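Aminotransferase class I and II (Streptococcus suis 89/1591, PDB 3OP7) is probably a pyridoxal-phosphate-dependent aminotransferase of the class I and II family, carrying the cofactor as a Schiff base on a lysine, though its substrate is not established. Local coordinates at residues S73-G78 and I231-A236; Q83-N88 and D242-Y247; G92-V97 and Y189-E194; V97-I102 and R248-I253. One frame throughout, in Å; residues are numbered along the deposited sequence.

Contact 1 (S73-G78 and I231-A236). With EDO (1,2-ethanediol), chain K.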
# COMPACT_ATOMS: atom_id res chain seq x y z
N SER A 73 4.28 2.27 20.66
CA SER A 73 3.39 2.29 21.85
C SER A 73 3.88 3.31 22.90
O SER A 73 3.08 3.99 23.54
CB SER A 73 3.19 0.86 22.41
OG SER A 73 4.31 0.42 23.16
N GLN A 74 5.19 3.44 23.03
CA GLN A 74 5.81 4.29 24.01
C GLN A 74 5.69 5.79 23.68
O GLN A 74 5.92 6.65 24.55
CB GLN A 74 7.28 3.91 24.19
CG GLN A 74 7.49 2.61 24.98
CD GLN A 74 8.96 2.20 25.02
OE1 GLN A 74 9.70 2.33 24.04
NE2 GLN A 74 9.38 1.68 26.16
N LEU A 75 5.31 6.11 22.45
CA LEU A 75 5.06 7.52 22.06
C LEU A 75 3.76 8.05 22.70
O LEU A 75 3.55 9.25 22.73
CB LEU A 75 4.99 7.68 20.54
CG LEU A 75 6.23 7.27 19.72
CD1 LEU A 75 5.93 7.25 18.24
CD2 LEU A 75 7.41 8.22 20.04
N TYR A 76 2.92 7.15 23.19
CA TYR A 76 1.63 7.48 23.76
C TYR A 76 1.58 7.15 25.22
O TYR A 76 2.43 6.39 25.72
CB TYR A 76 0.56 6.61 23.12
CG TYR A 76 0.47 6.74 21.63
CD1 TYR A 76 1.25 5.93 20.80
CD2 TYR A 76 -0.36 7.67 21.04
CE1 TYR A 76 1.17 6.03 19.41
CE2 TYR A 76 -0.44 7.80 19.65
CZ TYR A 76 0.33 6.97 18.82
OH TYR A 76 0.25 7.13 17.44
N THR A 77 0.58 7.68 25.91
CA THR A 77 0.24 7.19 27.24
C THR A 77 -0.89 6.20 27.09
O THR A 77 -1.80 6.38 26.28
CB THR A 77 -0.19 8.34 28.19
OG1 THR A 77 -1.29 9.06 27.61
CG2 THR A 77 0.97 9.26 28.45
N GLY A 78 -0.82 5.12 27.86
CA GLY A 78 -1.91 4.15 27.92
C GLY A 78 -2.16 3.32 26.66
O GLY A 78 -3.29 2.88 26.43
N ILE A 231 6.75 3.83 6.07
CA ILE A 231 6.37 3.24 7.35
C ILE A 231 5.46 4.18 8.13
O ILE A 231 5.85 5.27 8.50
CB ILE A 231 7.57 2.86 8.24
CG1 ILE A 231 8.46 1.81 7.58
CG2 ILE A 231 7.14 2.45 9.66
CD1 ILE A 231 7.85 0.39 7.59
N GLY A 232 4.27 3.67 8.40
CA GLY A 232 3.31 4.26 9.27
C GLY A 232 2.71 3.25 10.23
O GLY A 232 3.19 2.09 10.31
N TRP A 233 1.70 3.69 10.97
CA TRP A 233 0.96 2.76 11.80
C TRP A 233 -0.44 3.25 12.08
O TRP A 233 -0.75 4.44 11.93
CB TRP A 233 1.69 2.55 13.13
CG TRP A 233 1.90 3.78 13.97
CD1 TRP A 233 1.02 4.29 14.91
CD2 TRP A 233 3.02 4.69 13.96
NE1 TRP A 233 1.55 5.41 15.50
CE2 TRP A 233 2.77 5.66 14.94
CE3 TRP A 233 4.22 4.76 13.23
CZ2 TRP A 233 3.68 6.70 15.19
CZ3 TRP A 233 5.10 5.77 13.50
CH2 TRP A 233 4.82 6.72 14.46
N VAL A 234 -1.26 2.29 12.50
CA VAL A 234 -2.50 2.58 13.20
C VAL A 234 -2.37 2.17 14.67
O VAL A 234 -1.82 1.08 14.97
CB VAL A 234 -3.65 1.76 12.59
CG1 VAL A 234 -4.98 2.10 13.27
CG2 VAL A 234 -3.69 1.95 11.08
N ALA A 235 -2.86 3.03 15.56
CA ALA A 235 -3.00 2.73 16.96
C ALA A 235 -4.49 2.75 17.25
O ALA A 235 -5.15 3.72 16.95
CB ALA A 235 -2.26 3.72 17.85
N ALA A 236 -5.04 1.68 17.80
CA ALA A 236 -6.48 1.64 18.06
C ALA A 236 -6.77 0.73 19.25
O ALA A 236 -5.87 0.05 19.75
CB ALA A 236 -7.21 1.13 16.83
C1 EDO K . -0.96 12.08 27.32
O1 EDO K . -2.23 11.84 27.94
C2 EDO K . -1.02 13.34 26.47
O2 EDO K . -0.18 13.31 25.30
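In the large domain of this PLP-dependent fold, Tyr-76 and Trp-233 join the turn that follows helix 66-73 to strand 232-235, which runs antiparallel to both of its neighbours, 84-87 and 214-219, in the mixed central sheet. The indole donates its single N-H to the phenol: Trp-233 NE1 lies 2.9 Å from Tyr-76 OH, the N-H...O angle is 174°, and the oxygen sits almost exactly in the indole plane. Edge meets edge here, since NE1 also lies near the plane of the tyrosine ring. Trp-233 is turned into this position by its first torsion, which places CG between the backbone N and the carbonyl carbon (chi1 59°). Beside the bond, Leu-75 CD1 rests 3.8 Å from CZ2 of the indole, the two side chains crossing at about a right angle, while Ala-235 CB approaches Tyr-76 CZ obliquely at 4.3 Å. The indole also packs against Phe-68 and Val-72 of helix 66-73, so the tryptophan is buried and its one polar atom is satisfied. Next along the chain, an ethanediol molecule, probably from the crystallisation liquor, lies beside Thr-77. A type I turn presents both residues of the loop, closed by the hydrogen bond from Tyr-76 N to Ser-73 O at 3.2 Å.

Contact 2 (Q83-N88 and D242-Y247)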
# COMPACT_ATOMS: atom_id res chain seq x y z
N GLN A 83 -1.70 -2.97 20.36
CA GLN A 83 -2.63 -2.04 19.73
C GLN A 83 -2.02 -1.36 18.47
O GLN A 83 -2.67 -0.48 17.87
CB GLN A 83 -3.02 -0.97 20.73
CG GLN A 83 -3.84 -1.47 21.94
CD GLN A 83 -4.10 -0.38 22.92
OE1 GLN A 83 -3.53 -0.36 24.02
NE2 GLN A 83 -4.97 0.57 22.55
N ILE A 84 -0.82 -1.78 18.05
CA ILE A 84 -0.09 -1.11 16.94
C ILE A 84 -0.01 -2.02 15.76
O ILE A 84 0.43 -3.18 15.92
CB ILE A 84 1.35 -0.73 17.36
CG1 ILE A 84 1.34 0.12 18.65
CG2 ILE A 84 2.08 0.03 16.24
CD1 ILE A 84 0.47 1.47 18.61
N LEU A 85 -0.42 -1.52 14.60
CA LEU A 85 -0.22 -2.21 13.34
C LEU A 85 0.61 -1.34 12.40
O LEU A 85 0.23 -0.23 12.06
CB LEU A 85 -1.54 -2.57 12.64
CG LEU A 85 -2.47 -3.53 13.36
CD1 LEU A 85 -3.78 -3.63 12.58
CD2 LEU A 85 -1.80 -4.91 13.52
N GLN A 86 1.71 -1.91 11.91
CA GLN A 86 2.52 -1.26 10.89
C GLN A 86 1.81 -1.20 9.56
O GLN A 86 1.14 -2.19 9.15
CB GLN A 86 3.83 -2.03 10.70
CG GLN A 86 4.90 -1.29 9.92
CD GLN A 86 6.21 -2.02 10.02
OE1 GLN A 86 6.38 -3.03 9.38
NE2 GLN A 86 7.11 -1.54 10.84
N THR A 87 2.01 -0.09 8.85
CA THR A 87 1.45 0.09 7.54
C THR A 87 2.44 0.73 6.57
O THR A 87 3.52 1.23 7.00
CB THR A 87 0.20 0.99 7.65
OG1 THR A 87 0.61 2.26 8.20
CG2 THR A 87 -0.91 0.32 8.50
N ASN A 88 2.12 0.69 5.27
CA ASN A 88 2.91 1.43 4.28
C ASN A 88 2.60 2.91 4.32
O ASN A 88 1.76 3.43 3.55
CB ASN A 88 2.80 0.85 2.86
CG ASN A 88 1.39 0.93 2.28
OD1 ASN A 88 0.44 0.59 2.97
ND2 ASN A 88 1.26 1.35 0.99
N ASP A 242 -8.06 -5.86 16.15
CA ASP A 242 -8.41 -7.22 15.70
C ASP A 242 -9.18 -7.27 14.39
O ASP A 242 -9.02 -8.23 13.63
CB ASP A 242 -9.26 -7.95 16.73
CG ASP A 242 -8.43 -8.65 17.81
OD1 ASP A 242 -7.22 -8.86 17.59
OD2 ASP A 242 -9.01 -9.00 18.88
N ILE A 243 -10.04 -6.28 14.12
CA ILE A 243 -10.73 -6.22 12.84
C ILE A 243 -9.75 -5.95 11.71
O ILE A 243 -9.66 -6.71 10.72
CB ILE A 243 -11.83 -5.18 12.84
CG1 ILE A 243 -12.96 -5.56 13.80
CG2 ILE A 243 -12.36 -4.96 11.44
CD1 ILE A 243 -13.97 -4.44 14.05
N LEU A 244 -8.93 -4.92 11.91
CA LEU A 244 -8.01 -4.46 10.84
C LEU A 244 -7.06 -5.55 10.38
O LEU A 244 -6.68 -5.58 9.24
CB LEU A 244 -7.22 -3.25 11.28
CG LEU A 244 -8.00 -2.01 11.75
CD1 LEU A 244 -7.08 -0.77 12.03
CD2 LEU A 244 -9.12 -1.59 10.84
N ARG A 245 -6.65 -6.42 11.30
CA ARG A 245 -5.63 -7.43 10.99
C ARG A 245 -6.04 -8.39 9.89
O ARG A 245 -5.19 -9.05 9.30
CB ARG A 245 -5.34 -8.30 12.20
CG ARG A 245 -4.59 -7.67 13.31
CD ARG A 245 -4.17 -8.79 14.23
NE ARG A 245 -3.09 -8.32 15.03
CZ ARG A 245 -3.28 -7.81 16.23
NH1 ARG A 245 -4.51 -7.81 16.72
NH2 ARG A 245 -2.26 -7.34 16.93
N ASP A 246 -7.34 -8.49 9.65
CA ASP A 246 -7.86 -9.42 8.69
C ASP A 246 -8.10 -8.81 7.30
O ASP A 246 -8.66 -9.49 6.43
CB ASP A 246 -9.14 -10.05 9.21
CG ASP A 246 -8.89 -11.04 10.37
OD1 ASP A 246 -7.80 -11.71 10.44
OD2 ASP A 246 -9.82 -11.14 11.20
N TYR A 247 -7.71 -7.55 7.11
CA TYR A 247 -7.91 -6.83 5.84
C TYR A 247 -6.62 -6.32 5.19
O TYR A 247 -6.65 -5.81 4.07
CB TYR A 247 -8.86 -5.66 6.03
CG TYR A 247 -10.23 -6.11 6.42
CD1 TYR A 247 -11.18 -6.43 5.44
CD2 TYR A 247 -10.57 -6.26 7.75
CE1 TYR A 247 -12.43 -6.88 5.80
CE2 TYR A 247 -11.80 -6.70 8.12
CZ TYR A 247 -12.73 -7.01 7.15
OH TYR A 247 -13.96 -7.49 7.57
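At one border of the central sheet of the PLP-binding domain, Leu-85 of strand 84-87 packs against Leu-244 and Arg-245, where helix 238-244 gives way to a loop. The strand is outermost in the sheet within this chain, and the helix that follows its neighbour 232-235 folds back over it. The two methyls of Leu-85 divide the work. CD1 meets the root of one side chain, 3.7 Å from Leu-244 CB, whereas CD2 lies against the stem of the other, 3.9 Å from Arg-245 CG and 3.9 Å from Arg-245 NE. Leucine and arginine cross at about a right angle, and CD2 meets both the CG methylene and, obliquely, the guanidinium at NE. In the conformer described, Arg-245 is extended from CG to NE (chi3 160°), which carries its charged end past the leucine. There NH1 makes a salt bridge with Asp-242 OD1 at 3.0 Å, one helical turn back, while NE is paired with Glu-63; NH2 adds a weak bond to the carbonyl of Glu-82. The backbone oxygen of Arg-245 takes a hydrogen bond from Asn-14 of the second subunit, placing the contact near the dimer interface. Across the contact itself the arginine serves two chemistries: its CG methylene packs on a buried leucine, while carboxylates on two different parts of the chain hold the guanidinium and would favour its positive charge.

Contact 3 (G92-V97 and Y189-E194)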
# COMPACT_ATOMS: atom_id res chain seq x y z
N GLY A 92 -1.22 4.10 3.89
CA GLY A 92 -1.74 2.76 4.06
C GLY A 92 -2.57 2.61 5.30
O GLY A 92 -3.55 1.81 5.30
N ALA A 93 -2.25 3.38 6.35
CA ALA A 93 -2.98 3.31 7.59
C ALA A 93 -4.41 3.90 7.44
O ALA A 93 -5.41 3.26 7.82
CB ALA A 93 -2.28 3.97 8.72
N ASN A 94 -4.50 5.10 6.86
CA ASN A 94 -5.83 5.67 6.61
C ASN A 94 -6.68 4.75 5.75
O ASN A 94 -7.87 4.56 6.05
CB ASN A 94 -5.77 7.07 5.93
CG ASN A 94 -5.31 8.18 6.83
OD1 ASN A 94 -5.59 8.20 8.05
ND2 ASN A 94 -4.72 9.21 6.22
N LEU A 95 -6.11 4.21 4.67
CA LEU A 95 -6.83 3.33 3.79
C LEU A 95 -7.27 2.08 4.54
O LEU A 95 -8.41 1.62 4.39
CB LEU A 95 -5.97 2.92 2.60
CG LEU A 95 -6.64 1.92 1.65
CD1 LEU A 95 -7.97 2.44 1.11
CD2 LEU A 95 -5.67 1.55 0.54
N LEU A 96 -6.36 1.47 5.29
CA LEU A 96 -6.71 0.25 6.03
C LEU A 96 -7.89 0.49 7.00
O LEU A 96 -8.82 -0.33 7.08
CB LEU A 96 -5.53 -0.24 6.82
CG LEU A 96 -5.74 -1.49 7.70
CD1 LEU A 96 -6.20 -2.70 6.85
CD2 LEU A 96 -4.44 -1.78 8.50
N VAL A 97 -7.85 1.61 7.71
CA VAL A 97 -8.93 1.94 8.67
C VAL A 97 -10.27 2.06 7.94
O VAL A 97 -11.27 1.39 8.27
CB VAL A 97 -8.64 3.20 9.47
CG1 VAL A 97 -9.89 3.65 10.36
CG2 VAL A 97 -7.42 2.95 10.37
N TYR A 189 -16.58 6.28 16.03
CA TYR A 189 -15.14 6.27 16.06
C TYR A 189 -14.71 7.64 15.68
O TYR A 189 -15.42 8.33 14.94
CB TYR A 189 -14.56 5.39 14.99
CG TYR A 189 -14.87 3.91 15.08
CD1 TYR A 189 -14.38 3.17 16.11
CD2 TYR A 189 -15.63 3.27 14.08
CE1 TYR A 189 -14.65 1.78 16.19
CE2 TYR A 189 -15.90 1.90 14.13
CZ TYR A 189 -15.40 1.17 15.19
OH TYR A 189 -15.66 -0.19 15.24
N ILE A 190 -13.53 8.01 16.11
CA ILE A 190 -12.84 9.19 15.58
C ILE A 190 -11.49 8.76 15.02
O ILE A 190 -10.62 8.29 15.75
CB ILE A 190 -12.62 10.31 16.63
CG1 ILE A 190 -13.96 10.86 17.17
CG2 ILE A 190 -11.81 11.46 15.97
CD1 ILE A 190 -13.84 11.81 18.36
N LEU A 191 -11.35 8.85 13.70
CA LEU A 191 -10.11 8.56 13.01
C LEU A 191 -9.37 9.90 12.99
O LEU A 191 -9.93 10.93 12.54
CB LEU A 191 -10.36 8.16 11.58
CG LEU A 191 -9.13 8.09 10.63
CD1 LEU A 191 -7.98 7.19 11.24
CD2 LEU A 191 -9.52 7.59 9.21
N SER A 192 -8.17 9.92 13.54
CA SER A 192 -7.34 11.12 13.54
C SER A 192 -5.98 10.86 12.88
O SER A 192 -5.17 10.07 13.37
CB SER A 192 -7.16 11.60 14.98
OG SER A 192 -6.42 12.82 15.02
N ASP A 193 -5.77 11.45 11.71
CA ASP A 193 -4.51 11.39 11.02
C ASP A 193 -3.59 12.45 11.65
O ASP A 193 -3.82 13.67 11.56
CB ASP A 193 -4.75 11.61 9.52
CG ASP A 193 -3.47 11.76 8.70
OD1 ASP A 193 -2.41 12.15 9.23
OD2 ASP A 193 -3.58 11.63 7.48
N GLU A 194 -2.60 11.93 12.36
CA GLU A 194 -1.73 12.69 13.20
C GLU A 194 -0.31 12.77 12.69
O GLU A 194 0.62 12.94 13.48
CB GLU A 194 -1.82 12.18 14.65
CG GLU A 194 -3.23 12.37 15.18
CD GLU A 194 -3.57 11.74 16.52
OE1 GLU A 194 -2.84 10.86 17.01
OE2 GLU A 194 -4.60 12.19 17.11
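Asn-94 and Asp-193 cross at about a right angle, their amide and carboxylate planes turned 48° apart. The bond between them uses the two groups differently: Asn-94 ND2 donates to Asp-193 OD2 at 3.0 Å with an N-H...O angle of 164°, the acceptor lying in the plane of the amide, while the donor stands above the carboxylate plane. Asp-193 CG stands anti to its own backbone N (chi1 172°), which swings the carboxylate from the strand toward helix 89-101. Gln-117 OE1 also accepts from ND2, so this nitrogen has two acceptors. Asn-94 OD1, by contrast, is buried with no polar partner in the model and lies 3.8 Å from Asp-193 CB. One helical turn further along, Val-97 CG1 and Leu-191 CD1 meet tip to tip at 4.1 Å, and Met-157 of the adjacent strand packs against both side chains. Helix 92-97 and strand 189-193 run nearly antiparallel, with axes 10.0 Å apart, which brings the polar pair and the apolar pair to successive levels of one interface. OD2 of Asp-193 also bonds to N1 of the lysine-bound cofactor at position 222, while its OD1 accepts from Val-195 N. An aspartate at the pyridine nitrogen, here joined by an asparagine from the neighbouring helix, is the hallmark of the fold type I PLP enzymes.

Contact 4 (V97-I102 and R248-I253)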
# COMPACT_ATOMS: atom_id res chain seq x y z
N VAL A 97 -7.85 1.61 7.71
CA VAL A 97 -8.93 1.94 8.67
C VAL A 97 -10.27 2.06 7.94
O VAL A 97 -11.27 1.39 8.27
CB VAL A 97 -8.64 3.20 9.47
CG1 VAL A 97 -9.89 3.65 10.36
CG2 VAL A 97 -7.42 2.95 10.37
N LEU A 98 -10.29 2.89 6.90
CA LEU A 98 -11.54 3.20 6.20
C LEU A 98 -12.06 2.01 5.44
O LEU A 98 -13.25 1.67 5.48
CB LEU A 98 -11.31 4.44 5.31
CG LEU A 98 -10.96 5.71 6.11
CD1 LEU A 98 -10.29 6.75 5.21
CD2 LEU A 98 -12.22 6.28 6.77
N TYR A 99 -11.18 1.33 4.75
CA TYR A 99 -11.61 0.20 3.96
C TYR A 99 -12.15 -0.94 4.85
O TYR A 99 -13.13 -1.63 4.48
CB TYR A 99 -10.46 -0.24 3.08
CG TYR A 99 -10.79 -1.00 1.84
CD1 TYR A 99 -12.03 -0.91 1.23
CD2 TYR A 99 -9.87 -1.84 1.28
CE1 TYR A 99 -12.34 -1.65 0.09
CE2 TYR A 99 -10.18 -2.57 0.12
CZ TYR A 99 -11.40 -2.45 -0.46
OH TYR A 99 -11.68 -3.22 -1.59
N SER A 100 -11.55 -1.13 6.02
CA SER A 100 -11.93 -2.21 6.93
C SER A 100 -13.28 -1.89 7.58
O SER A 100 -14.13 -2.80 7.75
CB SER A 100 -10.87 -2.38 8.02
OG SER A 100 -9.67 -2.91 7.49
N LEU A 101 -13.47 -0.64 7.99
CA LEU A 101 -14.56 -0.30 8.89
C LEU A 101 -15.79 0.31 8.25
O LEU A 101 -16.87 0.24 8.83
CB LEU A 101 -14.07 0.61 10.04
CG LEU A 101 -12.98 -0.03 10.90
CD1 LEU A 101 -12.48 1.04 11.90
CD2 LEU A 101 -13.45 -1.31 11.62
N ILE A 102 -15.64 0.93 7.09
CA ILE A 102 -16.74 1.70 6.53
C ILE A 102 -17.56 0.82 5.60
O ILE A 102 -17.02 0.16 4.70
CB ILE A 102 -16.24 2.96 5.80
CG1 ILE A 102 -15.59 3.92 6.80
CG2 ILE A 102 -17.39 3.69 5.07
CD1 ILE A 102 -16.43 4.26 8.06
N ARG A 248 -5.46 -6.50 5.84
CA ARG A 248 -4.23 -5.96 5.29
C ARG A 248 -3.79 -6.63 3.96
O ARG A 248 -3.07 -6.01 3.22
CB ARG A 248 -3.11 -5.97 6.35
CG ARG A 248 -3.49 -5.01 7.50
CD ARG A 248 -2.53 -5.00 8.74
NE ARG A 248 -1.18 -4.54 8.45
CZ ARG A 248 -0.11 -5.31 8.33
NH1 ARG A 248 -0.21 -6.64 8.46
NH2 ARG A 248 1.07 -4.77 8.05
N ASP A 249 -4.21 -7.85 3.64
CA ASP A 249 -3.85 -8.41 2.34
C ASP A 249 -4.63 -7.77 1.19
O ASP A 249 -4.29 -8.00 0.02
CB ASP A 249 -3.97 -9.93 2.24
CG ASP A 249 -2.97 -10.66 3.12
OD1 ASP A 249 -2.28 -10.01 3.91
OD2 ASP A 249 -2.93 -11.90 2.97
N TYR A 250 -5.64 -6.96 1.47
CA TYR A 250 -6.27 -6.28 0.34
C TYR A 250 -5.43 -5.14 -0.14
O TYR A 250 -5.60 -4.68 -1.27
CB TYR A 250 -7.64 -5.72 0.75
CG TYR A 250 -8.74 -6.72 0.84
CD1 TYR A 250 -9.25 -7.35 -0.30
CD2 TYR A 250 -9.32 -7.06 2.06
CE1 TYR A 250 -10.28 -8.19 -0.22
CE2 TYR A 250 -10.36 -7.93 2.15
CZ TYR A 250 -10.86 -8.51 1.00
OH TYR A 250 -11.90 -9.46 0.98
N THR A 251 -4.63 -4.55 0.77
CA THR A 251 -3.94 -3.31 0.48
C THR A 251 -2.42 -3.34 0.49
O THR A 251 -1.79 -2.57 -0.24
CB THR A 251 -4.43 -2.24 1.49
OG1 THR A 251 -4.01 -2.63 2.80
CG2 THR A 251 -6.00 -2.13 1.42
N MSE A 252 -1.80 -4.16 1.36
CA MSE A 252 -0.37 -4.09 1.53
C MSE A 252 0.32 -5.45 1.79
O MSE A 252 1.46 -5.60 1.39
CB MSE A 252 -0.03 -3.10 2.63
CG MSE A 252 -0.57 -3.48 3.94
SE MSE A 252 -0.21 -2.38 5.43
CE MSE A 252 -1.72 -1.21 4.96
N ILE A 253 -0.38 -6.38 2.43
CA ILE A 253 0.18 -7.57 3.18
C ILE A 253 1.03 -7.13 4.39
O ILE A 253 0.73 -7.49 5.55
CB ILE A 253 0.95 -8.58 2.30
CG1 ILE A 253 0.07 -9.07 1.15
CG2 ILE A 253 1.44 -9.77 3.20
CD1 ILE A 253 0.72 -10.06 0.22
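Tyr-99, two residues beyond Val-97 on helix 89-101, carries the helix side of the contact with Tyr-250 and Thr-251. With chi1 at -157° the ring swings away from the backbone N, toward the loop 248-253. One edge of the ring does the touching: CD2 is 3.9 Å from Thr-251 CG2, a methyl lying near the ring plane, and CE2 is 4.1 Å from Tyr-250 CB. The two tyrosines cross at about a right angle without stacking. The hydroxyl of Tyr-99 passes on to a hydrogen bond with Ser-124 of the second subunit. Ser-100, next in sequence, bonds back to Leu-96 O within its helix and packs against Leu-244 and Tyr-247; the chain then leaves helical geometry at Ile-102. Facing this helix, the loop is wound tightly round one carbonyl: Arg-248 O accepts from Thr-251 N, from selenomethionine Met-252 N at 2.9 Å, and from Ile-253 N at 2.8 Å. Tyr-250 reaches across too, its OH bonded to Pro-5 O and its backbone O to Gln-117 NE2, both of the second subunit. Helix and loop thus form one wall of the subunit interface, consistent with the dimer usual among fold type I aminotransferases.

Overall arrangement
From the N terminus, the turn 73-78, strand 84-87 and the two halves of helix 89-101 follow one another, and their partners come more than 90 residues later. Contact 3 closes the shortest loop, from the helix to strand 189-193, and is nested inside the longer loops closed by contacts 1 and 2. Contacts 1 and 2 cross each other, their partners lying on strand 232-235 and the helix after it. Contact 4, reaching to 248-253, crosses all three. Contacts 1 and 2 meet through adjacent strands of the sheet; contacts 3 and 4 share Val-97. Together they tie the sheet to the cofactor site and the subunit interface.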